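Local atomic coordinates of D-isomer specific 2-hydroxyacid dehydrogenase family protein (Aeromonas salmonicida subsp. salmonicida, PDB entry 3HG7), a protein that probably binds NAD and acts as an oxidoreductase of the D-isomer specific 2-hydroxyacid dehydrogenase family. Residues 120-123 against 124-128; 289-292 against 293-297. The protein carries 1 engineered substitution. All coordinates share one frame; numbering follows the deposited sequence.

Contact 1 of 2, residues 120-123 against 124-128; sequences LYRE and QQKQR
Leu120 and Gln124, one helical turn apart, meet where the methyl CD2 of Leu120 lies 3.5 Å from the amide carbon CD of Gln124. The same methyl sits over the centre of the Tyr121 ring, 3.7 Å above its plane, and so is shared between an aromatic face and an amide. Gln124 NE2 approaches the ring obliquely, 3.8 Å from Tyr121 CD1, with amide and ring planes nearly perpendicular at 84°. The Gln124 chain, with CG anti to the carbonyl carbon (chi1 -66°) and extended beyond, runs alongside Tyr121. Its buried amide is gripped at both ends by the following loop: OE1 bonds to His133 and NE2 to the carbonyl of Gln131, while Tyr121 OH bonds to the backbone N of His133. These bonds fix the rotation of the amide and hold the loop against the helix.

On the exposed flank, Glu123 bends at chi2 (-61°) and lies beside the extended Lys126, giving a weak salt bridge of 3.4 Å from Glu123 OE2 to Lys126 NZ. Lys126 CE packs over one face of the Arg122 guanidinium. Arg122 NH1 and Lys126 NZ are 3.9 Å apart, a like-charge approach that the nearby Glu123 carboxylate probably eases.

A Schellman motif closes this helix: Arg128, at positive phi, is its C-prime residue, with Arg128 N bonded to Gln125 O and Leu129 N reaching Gln124 O.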
ATOM      1  N   LEU A 120       5.365  14.291  21.979  1.00 11.48           N
ATOM      2  CA  LEU A 120       5.473  15.348  22.981  1.00 11.03           C
ATOM      3  C   LEU A 120       6.055  14.767  24.259  1.00 10.34           C
ATOM      4  O   LEU A 120       6.965  15.327  24.870  1.00 11.00           O
ATOM      5  CB  LEU A 120       4.083  15.978  23.242  1.00 12.32           C
ATOM      6  CG  LEU A 120       3.934  16.956  24.400  1.00 11.54           C
ATOM      7  CD1 LEU A 120       2.678  17.778  24.231  1.00 14.39           C
ATOM      8  CD2 LEU A 120       3.798  16.253  25.739  1.00 13.62           C
ATOM      9  N   TYR A 121       5.554  13.594  24.663  1.00  9.89           N
ATOM     10  CA  TYR A 121       6.026  12.980  25.905  1.00  9.00           C
ATOM     11  C   TYR A 121       7.466  12.547  25.822  1.00  9.25           C
ATOM     12  O   TYR A 121       8.184  12.666  26.802  1.00 10.93           O
ATOM     13  CB  TYR A 121       5.084  11.838  26.363  1.00  7.92           C
ATOM     14  CG  TYR A 121       3.797  12.442  26.858  1.00  6.64           C
ATOM     15  CD1 TYR A 121       3.773  13.228  28.025  1.00  8.03           C
ATOM     16  CD2 TYR A 121       2.617  12.305  26.127  1.00  7.73           C
ATOM     17  CE1 TYR A 121       2.592  13.827  28.449  1.00  8.30           C
ATOM     18  CE2 TYR A 121       1.456  12.900  26.532  1.00  8.34           C
ATOM     19  CZ  TYR A 121       1.429  13.657  27.695  1.00  6.58           C
ATOM     20  OH  TYR A 121       0.220  14.210  28.060  1.00 10.17           O
ATOM     21  N   ARG A 122       7.884  12.087  24.645  1.00 10.41           N
ATOM     22  CA  ARG A 122       9.275  11.735  24.395  1.00 12.99           C
ATOM     23  C   ARG A 122      10.177  12.996  24.576  1.00 13.43           C
ATOM     24  O   ARG A 122      11.238  12.939  25.221  1.00 13.52           O
ATOM     25  CB  ARG A 122       9.355  11.121  22.999  1.00 17.31           C
ATOM     26  CG  ARG A 122      10.701  10.668  22.548  1.00 34.07           C
ATOM     27  CD  ARG A 122      10.616  10.241  21.065  1.00 22.48           C
ATOM     28  NE  ARG A 122      11.902  10.442  20.394  1.00 35.63           N
ATOM     29  CZ  ARG A 122      12.913   9.580  20.454  1.00 25.23           C
ATOM     30  NH1 ARG A 122      14.051   9.838  19.798  1.00 36.25           N
ATOM     31  NH2 ARG A 122      12.790   8.451  21.151  1.00 36.20           N
ATOM     32  N   GLU A 123       9.734  14.123  24.009  1.00 13.30           N
ATOM     33  CA  GLU A 123      10.462  15.393  24.133  1.00 15.15           C
ATOM     34  C   GLU A 123      10.457  15.883  25.580  1.00 13.69           C
ATOM     35  O   GLU A 123      11.474  16.376  26.069  1.00 13.21           O
ATOM     36  CB  GLU A 123       9.905  16.462  23.170  1.00 18.03           C
ATOM     37  CG  GLU A 123      10.090  16.201  21.651  1.00 23.29           C
ATOM     38  CD  GLU A 123      11.556  16.098  21.184  1.00 21.54           C
ATOM     39  OE1 GLU A 123      12.469  16.662  21.831  1.00 24.09           O
ATOM     40  OE2 GLU A 123      11.789  15.423  20.158  1.00 26.24           O
ATOM     41  N   GLN A 124       9.344  15.734  26.301  1.00 12.70           N
ATOM     42  CA  GLN A 124       9.353  16.096  27.722  1.00 13.51           C
ATOM     43  C   GLN A 124      10.307  15.232  28.548  1.00 14.66           C
ATOM     44  O   GLN A 124      10.886  15.675  29.553  1.00 14.67           O
ATOM     45  CB  GLN A 124       7.947  16.077  28.316  1.00 13.08           C
ATOM     46  CG  GLN A 124       7.089  17.171  27.693  1.00 12.41           C
ATOM     47  CD  GLN A 124       5.774  17.414  28.409  1.00 13.11           C
ATOM     48  OE1 GLN A 124       5.142  18.451  28.176  1.00 13.36           O
ATOM     49  NE2 GLN A 124       5.346  16.488  29.286  1.00 11.21           N
ATOM     50  N   GLN A 125      10.451  13.977  28.127  1.00 14.17           N
ATOM     51  CA  GLN A 125      11.291  13.050  28.854  1.00 15.61           C
ATOM     52  C   GLN A 125      12.748  13.478  28.705  1.00 17.10           C
ATOM     53  O   GLN A 125      13.502  13.427  29.684  1.00 18.25           O
ATOM     54  CB  GLN A 125      11.058  11.629  28.337  1.00 13.52           C
ATOM     55  CG  GLN A 125      11.851  10.544  29.063  1.00 17.04           C
ATOM     56  CD  GLN A 125      11.515   9.150  28.569  1.00 13.83           C
ATOM     57  OE1 GLN A 125      10.503   8.941  27.905  1.00 16.15           O
ATOM     58  NE2 GLN A 125      12.379   8.175  28.909  1.00 17.27           N
ATOM     59  N   LYS A 126      13.114  13.923  27.503  1.00 18.47           N
ATOM     60  CA  LYS A 126      14.458  14.444  27.217  1.00 21.15           C
ATOM     61  C   LYS A 126      14.834  15.618  28.096  1.00 20.94           C
ATOM     62  O   LYS A 126      16.033  15.858  28.352  1.00 20.92           O
ATOM     63  CB  LYS A 126      14.592  14.867  25.756  1.00 23.53           C
ATOM     64  CG  LYS A 126      14.753  13.722  24.770  1.00 29.04           C
ATOM     65  CD  LYS A 126      14.595  14.218  23.350  1.00 26.54           C
ATOM     66  CE  LYS A 126      15.040  13.161  22.334  1.00 29.58           C
ATOM     67  NZ  LYS A 126      14.526  13.521  20.966  1.00 28.93           N
ATOM     68  N   GLN A 127      13.831  16.380  28.545  1.00 19.87           N
ATOM     69  CA  GLN A 127      14.085  17.519  29.419  1.00 19.08           C
ATOM     70  C   GLN A 127      13.701  17.267  30.874  1.00 18.21           C
ATOM     71  O   GLN A 127      13.652  18.198  31.673  1.00 20.13           O
ATOM     72  CB  GLN A 127      13.447  18.819  28.863  1.00 20.22           C
ATOM     73  CG  GLN A 127      11.946  18.776  28.557  1.00 17.90           C
ATOM     74  CD  GLN A 127      11.291  20.169  28.553  1.00 20.81           C
ATOM     75  OE1 GLN A 127      11.661  21.049  29.333  1.00 18.95           O
ATOM     76  NE2 GLN A 127      10.290  20.348  27.701  1.00 18.21           N
ATOM     77  N   ARG A 128      13.421  16.010  31.208  1.00 17.81           N
ATOM     78  CA  ARG A 128      13.051  15.595  32.565  1.00 18.78           C
ATOM     79  C   ARG A 128      11.865  16.404  33.120  1.00 17.45           C
ATOM     80  O   ARG A 128      11.875  16.839  34.265  1.00 18.22           O
ATOM     81  CB  ARG A 128      14.258  15.696  33.516  1.00 22.10           C
ATOM     82  CG  ARG A 128      15.369  14.725  33.191  1.00 48.41           C
ATOM     83  CD  ARG A 128      16.598  15.048  34.008  1.00 27.01           C
ATOM     84  NE  ARG A 128      17.652  15.673  33.208  1.00 49.82           N
ATOM     85  CZ  ARG A 128      18.816  15.091  32.923  1.00 29.34           C
ATOM     86  NH1 ARG A 128      19.099  13.873  33.388  1.00 50.28           N
ATOM     87  NH2 ARG A 128      19.724  15.733  32.188  1.00 50.43           N
TER

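Contact 2 of 2, residues 289-292 against 293-297; sequences VAQI and FVRNY
Four consecutive helical hydrogen bonds join 289-292 to 293-297, from Phe293 N to Val289 O at 2.9 Å through Asn296 N to Ile292 O at 3.0 Å, all with N-H...O angles above 160°. On the exposed side Arg295 folds back over the preceding turn. Its chain bends at chi3 (-33°), bringing Arg295 NH2 to 3.6 Å from Gln291 CG and Arg295 NH1 to 4.0 Å from Ile292 CG1. One face of the guanidinium looks onto Gln291 O and Ile292 CA. Gln291 OE1 lies in its plane at the edge, but at 3.9 Å from Arg295 NH2 the separation is long and the approach is packing; the amide and guanidinium planes are 68° apart.

On the buried side Ile292 and Asn296 run side by side, with Ile292 CG2 4.2 Å from Asn296 ND2. Asn296 OD1 accepts from Asp307 N and Arg299 NH1, and ND2 bonds to Gln72 OE1. The Phe293 ring meets that of Trp70, nearly parallel, and packs on strand 50-53 and helix 15-24.

Three bonds thus pay for burying the Asn296 amide against the five-stranded parallel sheet and fix its rotation, whereas Arg295 rests on its helical neighbours by packing alone.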
ATOM      1  N   VAL A 289       4.078 -14.060   0.812  1.00 16.47           N
ATOM      2  CA  VAL A 289       4.217 -13.969  -0.643  1.00 16.26           C
ATOM      3  C   VAL A 289       4.551 -15.366  -1.221  1.00 14.57           C
ATOM      4  O   VAL A 289       4.042 -15.735  -2.269  1.00 13.39           O
ATOM      5  CB  VAL A 289       5.288 -12.922  -1.059  1.00 16.40           C
ATOM      6  CG1 VAL A 289       5.493 -12.917  -2.590  1.00 15.99           C
ATOM      7  CG2 VAL A 289       4.905 -11.523  -0.597  1.00 15.79           C
ATOM      8  N   ALA A 290       5.383 -16.146  -0.531  1.00 14.14           N
ATOM      9  CA  ALA A 290       5.745 -17.475  -1.033  1.00 15.09           C
ATOM     10  C   ALA A 290       4.533 -18.384  -1.092  1.00 15.51           C
ATOM     11  O   ALA A 290       4.409 -19.211  -1.997  1.00 15.21           O
ATOM     12  CB  ALA A 290       6.826 -18.094  -0.188  1.00 13.99           C
ATOM     13  N   GLN A 291       3.634 -18.227  -0.120  1.00 15.15           N
ATOM     14  CA  GLN A 291       2.383 -18.954  -0.088  1.00 15.32           C
ATOM     15  C   GLN A 291       1.529 -18.597  -1.308  1.00 14.82           C
ATOM     16  O   GLN A 291       0.945 -19.485  -1.924  1.00 14.89           O
ATOM     17  CB  GLN A 291       1.642 -18.631   1.229  1.00 16.66           C
ATOM     18  CG  GLN A 291       0.449 -19.518   1.549  1.00 34.48           C
ATOM     19  CD  GLN A 291      -0.214 -19.155   2.894  1.00 20.03           C
ATOM     20  OE1 GLN A 291      -1.178 -19.805   3.311  1.00 35.21           O
ATOM     21  NE2 GLN A 291       0.306 -18.133   3.567  1.00 34.49           N
ATOM     22  N   ILE A 292       1.488 -17.312  -1.674  1.00 13.89           N
ATOM     23  CA  ILE A 292       0.781 -16.854  -2.891  1.00 13.44           C
ATOM     24  C   ILE A 292       1.410 -17.467  -4.142  1.00 13.48           C
ATOM     25  O   ILE A 292       0.699 -17.951  -5.034  1.00 12.89           O
ATOM     26  CB  ILE A 292       0.751 -15.317  -2.999  1.00 13.75           C
ATOM     27  CG1 ILE A 292      -0.192 -14.738  -1.929  1.00 14.47           C
ATOM     28  CG2 ILE A 292       0.284 -14.847  -4.372  1.00 14.72           C
ATOM     29  CD1 ILE A 292      -0.091 -13.201  -1.796  1.00 14.70           C
ATOM     30  N   PHE A 293       2.735 -17.459  -4.167  1.00 11.85           N
ATOM     31  CA  PHE A 293       3.478 -18.042  -5.285  1.00 12.36           C
ATOM     32  C   PHE A 293       3.166 -19.534  -5.445  1.00 13.06           C
ATOM     33  O   PHE A 293       2.803 -19.982  -6.532  1.00 13.39           O
ATOM     34  CB  PHE A 293       4.987 -17.823  -5.160  1.00 12.81           C
ATOM     35  CG  PHE A 293       5.763 -18.513  -6.274  1.00 13.44           C
ATOM     36  CD1 PHE A 293       5.967 -17.874  -7.495  1.00 12.86           C
ATOM     37  CD2 PHE A 293       6.206 -19.824  -6.119  1.00 12.90           C
ATOM     38  CE1 PHE A 293       6.649 -18.517  -8.541  1.00 13.84           C
ATOM     39  CE2 PHE A 293       6.842 -20.503  -7.161  1.00 13.79           C
ATOM     40  CZ  PHE A 293       7.080 -19.844  -8.379  1.00 12.97           C
ATOM     41  N   VAL A 294       3.283 -20.305  -4.372  1.00 13.61           N
ATOM     42  CA  VAL A 294       3.064 -21.751  -4.486  1.00 14.64           C
ATOM     43  C   VAL A 294       1.612 -22.110  -4.866  1.00 14.65           C
ATOM     44  O   VAL A 294       1.404 -23.026  -5.659  1.00 15.02           O
ATOM     45  CB  VAL A 294       3.543 -22.483  -3.199  1.00 16.45           C
ATOM     46  CG1 VAL A 294       3.053 -23.930  -3.149  1.00 21.88           C
ATOM     47  CG2 VAL A 294       5.056 -22.395  -3.103  1.00 21.30           C
ATOM     48  N   ARG A 295       0.620 -21.384  -4.345  1.00 14.46           N
ATOM     49  CA  ARG A 295      -0.780 -21.651  -4.734  1.00 14.81           C
ATOM     50  C   ARG A 295      -0.981 -21.319  -6.220  1.00 13.75           C
ATOM     51  O   ARG A 295      -1.606 -22.076  -6.951  1.00 11.70           O
ATOM     52  CB  ARG A 295      -1.805 -20.909  -3.831  1.00 16.61           C
ATOM     53  CG  ARG A 295      -1.901 -21.419  -2.388  1.00 40.47           C
ATOM     54  CD  ARG A 295      -3.085 -20.778  -1.604  1.00 21.21           C
ATOM     55  NE  ARG A 295      -3.345 -19.397  -2.021  1.00 41.80           N
ATOM     56  CZ  ARG A 295      -3.114 -18.315  -1.277  1.00 22.87           C
ATOM     57  NH1 ARG A 295      -3.373 -17.107  -1.770  1.00 41.87           N
ATOM     58  NH2 ARG A 295      -2.623 -18.437  -0.048  1.00 41.87           N
ATOM     59  N   ASN A 296      -0.420 -20.192  -6.661  1.00 14.11           N
ATOM     60  CA  ASN A 296      -0.470 -19.812  -8.070  1.00 13.61           C
ATOM     61  C   ASN A 296       0.312 -20.771  -8.957  1.00 11.82           C
ATOM     62  O   ASN A 296      -0.091 -21.042 -10.084  1.00 11.06           O
ATOM     63  CB  ASN A 296       0.019 -18.371  -8.267  1.00 13.48           C
ATOM     64  CG  ASN A 296      -1.131 -17.352  -8.334  1.00 11.63           C
ATOM     65  OD1 ASN A 296      -2.306 -17.703  -8.544  1.00 15.13           O
ATOM     66  ND2 ASN A 296      -0.781 -16.080  -8.197  1.00 14.45           N
ATOM     67  N   TYR A 297       1.414 -21.306  -8.444  1.00 11.91           N
ATOM     68  CA  TYR A 297       2.214 -22.274  -9.203  1.00 11.90           C
ATOM     69  C   TYR A 297       1.398 -23.534  -9.517  1.00 13.06           C
ATOM     70  O   TYR A 297       1.378 -24.006 -10.659  1.00 13.77           O
ATOM     71  CB  TYR A 297       3.507 -22.624  -8.453  1.00 11.68           C
ATOM     72  CG  TYR A 297       4.348 -23.650  -9.174  1.00 11.57           C
ATOM     73  CD1 TYR A 297       5.174 -23.281 -10.225  1.00 10.27           C
ATOM     74  CD2 TYR A 297       4.337 -24.984  -8.782  1.00 11.86           C
ATOM     75  CE1 TYR A 297       5.943 -24.226 -10.885  1.00 11.80           C
ATOM     76  CE2 TYR A 297       5.094 -25.932  -9.422  1.00 11.97           C
ATOM     77  CZ  TYR A 297       5.892 -25.556 -10.484  1.00 11.59           C
ATOM     78  OH  TYR A 297       6.662 -26.490 -11.147  1.00 12.57           O
TER

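Overall arrangement
Contacts 1 and 2 apply the same local principle, side chains meeting one helical turn apart, in very different settings. Their centres are about 47 Å apart and their nearest atoms about 31 Å, on opposite sides of the chain's centre. Contact 1 lies on the short helix 118-126, its centre about 32 Å from the centre of the chain, preceding in sequence the strands of the seven-stranded parallel sheet of the probable NAD-binding domain. Contact 2, its centre about 20 Å from that of the chain, belongs to helix 286-301, which follows that sheet in sequence but packs on the other, N-terminal one. The chain thus returns to its first domain, as in other 2-hydroxyacid dehydrogenases, whose active site lies between the two domains.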